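Local coordinates for retropepsin-like aspartic endopeptidase domain-containing protein (Legionella pneumophila subsp. pneumophila str. Philadelphia 1, PDB 2PMA) that is of unknown function but belongs to a family named for putative zinc proteases and probably adopts the fold of retropepsin-like aspartic endopeptidases, at residues 10-22 with 52-64. Residues are numbered along the deposited sequence; the frame is centred on the assembly and turned at random.
Sequences KATLIDQNLTLSA and TVPTKTGDYSFEG. With ACT (acetate ion), chain C.
Leu18 and Gln16, from one beta hairpin, each lay an aliphatic carbon over an aromatic ring of a second hairpin, a compact example of two hairpins packing mainly through side chains. Leu18 CD1 sits above the centre of the Tyr60 ring in a CH-pi contact, 3.7 Å from the centroid; with CG anti to the backbone N (chi1 173°), its other branch, CD2, comes to the edge of the Phe62 ring, 4.0 Å from CZ. Gln16 CG covers a face of Phe62, offset toward the rim, while Leu13 CB, in one conformer, lies 3.6 Å from Phe62 CZ. Val53 CG1 closes on Leu18 CD2 at 4.1 Å.

A bend at chi2 (-76°) carries the Gln16 amide past the ring, nearly perpendicular to it, and NE2 donates to a lone pair of Ser61 O at 2.7 Å, tying the loop after strand 8-13 to strand 58-71. Toward solvent the fit is looser: a water bridges Asp15 OD2 and Glu63 N, while OD1 bonds Asn97. At the other end an acetate, probably from the crystallisation liquor, accepts from Thr57 OG1 at 2.6 Å.

Asn17 and Leu18 both face Leu13 in a G1 beta bulge, and the Thr55-Gly58 type I turn includes an ST turn. Leu33 of strand 31-43 touches Leu13, Leu20 and Val53, and strand 90-100 pairs with strands 8-13 and 58-71, joining the two hairpins within one mixed sheet.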
loop_
_atom_site.group_PDB
_atom_site.type_symbol
_atom_site.label_atom_id
_atom_site.label_comp_id
_atom_site.label_asym_id
_atom_site.label_seq_id
_atom_site.Cartn_x
_atom_site.Cartn_y
_atom_site.Cartn_z
ATOM N N LYS A 10 1.142 3.856 11.175
ATOM C CA LYS A 10 2.343 3.979 10.340
ATOM C C LYS A 10 2.615 2.593 9.777
ATOM O O LYS A 10 2.490 1.581 10.496
ATOM C CB LYS A 10 3.533 4.473 11.173
ATOM C CG LYS A 10 3.435 5.941 11.619
ATOM C CD LYS A 10 3.386 6.930 10.446
ATOM C CE LYS A 10 3.617 8.383 10.965
ATOM N NZ LYS A 10 3.535 9.279 9.773
ATOM N N ALA A 11 2.944 2.521 8.495
ATOM C CA ALA A 11 3.250 1.253 7.824
ATOM C C ALA A 11 4.551 1.506 7.065
ATOM O O ALA A 11 4.787 2.626 6.602
ATOM C CB ALA A 11 2.161 0.893 6.822
ATOM N N THR A 12 5.376 0.487 6.936
ATOM C CA THR A 12 6.672 0.692 6.311
ATOM C C THR A 12 6.764 -0.116 5.030
ATOM O O THR A 12 6.483 -1.312 5.044
ATOM C CB THR A 12 7.813 0.314 7.269
ATOM O OG1 THR A 12 7.732 1.120 8.449
ATOM C CG2 THR A 12 9.180 0.537 6.555
ATOM N N LEU A 13 7.136 0.542 3.923
ATOM C CA LEU A 13 7.395 -0.137 2.654
ATOM C C LEU A 13 8.855 -0.546 2.748
ATOM O O LEU A 13 9.751 0.233 2.428
ATOM C CB LEU A 13 7.150 0.798 1.450
ATOM C CG LEU A 13 5.683 1.097 1.104
ATOM C CD1 LEU A 13 4.912 1.632 2.300
ATOM C CD2 LEU A 13 5.514 2.054 -0.070
ATOM N N ILE A 14 9.084 -1.774 3.213
ATOM C CA ILE A 14 10.405 -2.172 3.700
ATOM C C ILE A 14 11.522 -2.123 2.645
ATOM O O ILE A 14 12.681 -2.029 3.007
ATOM C CB ILE A 14 10.383 -3.524 4.382
ATOM C CG1 ILE A 14 9.934 -4.618 3.420
ATOM C CG2 ILE A 14 9.469 -3.459 5.641
ATOM C CD1 ILE A 14 10.182 -6.013 3.983
ATOM N N ASP A 15 11.170 -2.160 1.365
ATOM C CA ASP A 15 12.210 -2.207 0.324
ATOM C C ASP A 15 13.040 -0.932 0.333
ATOM O O ASP A 15 14.217 -0.954 -0.057
ATOM C CB ASP A 15 11.589 -2.339 -1.041
ATOM C CG ASP A 15 11.079 -3.710 -1.306
ATOM O OD1 ASP A 15 11.156 -4.571 -0.383
ATOM O OD2 ASP A 15 10.583 -3.901 -2.437
ATOM N N GLN A 16 12.413 0.161 0.749
ATOM C CA GLN A 16 13.090 1.472 0.834
ATOM C C GLN A 16 13.079 2.031 2.257
ATOM O O GLN A 16 13.415 3.209 2.462
ATOM C CB GLN A 16 12.440 2.468 -0.165
ATOM C CG GLN A 16 12.730 2.114 -1.639
ATOM C CD GLN A 16 14.199 2.511 -2.041
ATOM O OE1 GLN A 16 15.102 2.538 -1.213
ATOM N NE2 GLN A 16 14.397 2.836 -3.270
ATOM N N ASN A 17 12.743 1.186 3.246
ATOM C CA ASN A 17 12.584 1.625 4.646
ATOM C C ASN A 17 11.787 2.909 4.713
ATOM O O ASN A 17 12.191 3.847 5.382
ATOM C CB ASN A 17 13.956 1.834 5.305
ATOM C CG ASN A 17 14.753 0.537 5.388
ATOM O OD1 ASN A 17 14.555 -0.242 6.295
ATOM N ND2 ASN A 17 15.656 0.323 4.445
ATOM N N LEU A 18 10.668 2.941 4.007
ATOM C CA LEU A 18 9.888 4.162 3.843
ATOM C C LEU A 18 8.645 4.003 4.707
ATOM O O LEU A 18 7.802 3.170 4.390
ATOM C CB LEU A 18 9.454 4.318 2.378
ATOM C CG LEU A 18 8.482 5.495 2.113
ATOM C CD1 LEU A 18 9.101 6.840 2.559
ATOM C CD2 LEU A 18 8.143 5.512 0.628
ATOM N N THR A 19 8.561 4.792 5.771
ATOM C CA THR A 19 7.407 4.733 6.668
ATOM C C THR A 19 6.389 5.818 6.278
ATOM O O THR A 19 6.740 7.000 6.134
ATOM C CB THR A 19 7.854 4.807 8.138
ATOM O OG1 THR A 19 8.762 3.735 8.394
ATOM C CG2 THR A 19 6.658 4.619 9.090
ATOM N N LEU A 20 5.146 5.409 6.068
ATOM C CA LEU A 20 4.073 6.313 5.618
ATOM C C LEU A 20 2.883 6.186 6.566
ATOM O O LEU A 20 2.699 5.129 7.210
ATOM C CB LEU A 20 3.586 5.902 4.227
ATOM C CG LEU A 20 4.604 5.910 3.084
ATOM C CD1 LEU A 20 3.934 5.468 1.802
ATOM C CD2 LEU A 20 5.184 7.321 2.933
ATOM N N SER A 21 2.102 7.253 6.681
ATOM C CA SER A 21 0.778 7.129 7.341
ATOM C C SER A 21 -0.162 6.381 6.412
ATOM O O SER A 21 -0.250 6.699 5.215
ATOM C CB SER A 21 0.207 8.520 7.642
ATOM O OG SER A 21 0.873 9.029 8.754
ATOM N N ALA A 22 -0.835 5.358 6.931
ATOM C CA ALA A 22 -1.715 4.538 6.122
ATOM C C ALA A 22 -3.101 4.621 6.764
ATOM O O ALA A 22 -3.211 4.578 7.991
ATOM C CB ALA A 22 -1.228 3.079 6.111
ATOM N N THR A 52 7.662 5.346 -8.693
ATOM C CA THR A 52 8.151 6.262 -7.652
ATOM C C THR A 52 7.031 6.545 -6.677
ATOM O O THR A 52 5.871 6.890 -7.074
ATOM C CB THR A 52 8.722 7.518 -8.362
ATOM O OG1 THR A 52 9.866 7.094 -9.110
ATOM C CG2 THR A 52 9.145 8.624 -7.374
ATOM N N VAL A 53 7.346 6.507 -5.381
ATOM C CA VAL A 53 6.501 7.175 -4.402
ATOM C C VAL A 53 7.055 8.551 -4.000
ATOM O O VAL A 53 8.134 8.630 -3.400
ATOM C CB VAL A 53 6.365 6.285 -3.129
ATOM C CG1 VAL A 53 5.471 6.988 -2.036
ATOM C CG2 VAL A 53 5.833 4.890 -3.532
ATOM N N PRO A 54 6.320 9.640 -4.306
ATOM C CA PRO A 54 6.795 10.989 -3.947
ATOM C C PRO A 54 6.408 11.330 -2.509
ATOM O O PRO A 54 5.331 10.945 -2.054
ATOM C CB PRO A 54 6.082 11.911 -4.949
ATOM C CG PRO A 54 4.811 11.131 -5.370
ATOM C CD PRO A 54 5.060 9.641 -5.091
ATOM N N THR A 55 7.300 11.962 -1.761
ATOM C CA THR A 55 6.967 12.328 -0.374
ATOM C C THR A 55 7.551 13.692 -0.071
ATOM O O THR A 55 8.304 14.258 -0.879
ATOM C CB THR A 55 7.578 11.344 0.674
ATOM O OG1 THR A 55 8.980 11.599 0.758
ATOM C CG2 THR A 55 7.381 9.860 0.291
ATOM N N LYS A 56 7.260 14.207 1.120
ATOM C CA LYS A 56 7.912 15.445 1.563
ATOM C C LYS A 56 9.426 15.322 1.748
ATOM O O LYS A 56 10.152 16.329 1.723
ATOM C CB LYS A 56 7.244 15.958 2.849
ATOM C CG LYS A 56 5.803 16.364 2.595
ATOM C CD LYS A 56 5.706 17.587 1.679
ATOM C CE LYS A 56 4.709 17.379 0.512
ATOM N NZ LYS A 56 3.416 16.714 0.917
ATOM N N THR A 57 9.912 14.102 1.955
ATOM C CA THR A 57 11.373 13.909 2.078
ATOM C C THR A 57 12.000 13.431 0.762
ATOM O O THR A 57 13.080 12.791 0.772
ATOM C CB THR A 57 11.728 12.920 3.204
ATOM O OG1 THR A 57 11.247 11.597 2.892
ATOM C CG2 THR A 57 11.148 13.418 4.544
ATOM N N GLY A 58 11.312 13.673 -0.365
ATOM C CA GLY A 58 11.810 13.233 -1.646
ATOM C C GLY A 58 11.175 11.971 -2.202
ATOM O O GLY A 58 10.166 11.451 -1.670
ATOM N N ASP A 59 11.764 11.479 -3.280
ATOM C CA ASP A 59 11.150 10.400 -4.058
ATOM C C ASP A 59 11.813 9.061 -3.673
ATOM O O ASP A 59 13.055 9.038 -3.445
ATOM C CB ASP A 59 11.441 10.621 -5.558
ATOM C CG ASP A 59 10.735 11.830 -6.155
ATOM O OD1 ASP A 59 9.630 12.161 -5.720
ATOM O OD2 ASP A 59 11.298 12.424 -7.111
ATOM N N TYR A 60 11.022 7.962 -3.669
ATOM C CA TYR A 60 11.522 6.593 -3.375
ATOM C C TYR A 60 11.102 5.690 -4.528
ATOM O O TYR A 60 9.911 5.600 -4.809
ATOM C CB TYR A 60 10.924 6.013 -2.047
ATOM C CG TYR A 60 11.380 6.890 -0.827
ATOM C CD1 TYR A 60 12.439 6.477 -0.005
ATOM C CD2 TYR A 60 10.814 8.143 -0.588
ATOM C CE1 TYR A 60 12.913 7.343 1.067
ATOM C CE2 TYR A 60 11.238 8.979 0.479
ATOM C CZ TYR A 60 12.298 8.550 1.300
ATOM O OH TYR A 60 12.762 9.336 2.324
ATOM N N SER A 61 12.073 4.972 -5.089
ATOM C CA SER A 61 11.817 4.118 -6.247
ATOM C C SER A 61 11.621 2.664 -5.786
ATOM O O SER A 61 12.384 2.155 -4.900
ATOM C CB SER A 61 12.980 4.258 -7.241
ATOM O OG SER A 61 12.685 3.521 -8.427
ATOM N N PHE A 62 10.597 2.007 -6.350
ATOM C CA PHE A 62 10.331 0.610 -6.046
ATOM C C PHE A 62 10.186 -0.192 -7.334
ATOM O O PHE A 62 9.887 0.372 -8.393
ATOM C CB PHE A 62 8.994 0.512 -5.306
ATOM C CG PHE A 62 9.006 1.117 -3.938
ATOM C CD1 PHE A 62 9.231 0.300 -2.829
ATOM C CD2 PHE A 62 8.811 2.486 -3.758
ATOM C CE1 PHE A 62 9.275 0.828 -1.528
ATOM C CE2 PHE A 62 8.819 3.031 -2.465
ATOM C CZ PHE A 62 9.053 2.188 -1.337
ATOM N N GLU A 63 10.333 -1.515 -7.222
ATOM C CA GLU A 63 9.850 -2.412 -8.293
ATOM C C GLU A 63 8.914 -3.426 -7.628
ATOM O O GLU A 63 9.150 -3.874 -6.475
ATOM C CB GLU A 63 11.002 -3.117 -9.003
ATOM C CG GLU A 63 11.986 -2.115 -9.665
ATOM C CD GLU A 63 13.047 -2.799 -10.535
ATOM O OE1 GLU A 63 13.182 -4.025 -10.409
ATOM O OE2 GLU A 63 13.729 -2.085 -11.329
ATOM N N GLY A 64 7.845 -3.775 -8.315
ATOM C CA GLY A 64 6.903 -4.753 -7.764
ATOM C C GLY A 64 6.368 -5.629 -8.880
ATOM O O GLY A 64 6.208 -5.162 -9.998
HETATM C C ACT C . 8.863 10.060 5.013
HETATM O O ACT C . 9.966 9.892 4.438
HETATM O OXT ACT C . 8.005 10.738 4.405
HETATM C CH3 ACT C . 8.576 9.485 6.365
HETATM O O HOH W 1 11.403 -2.340 -4.494
#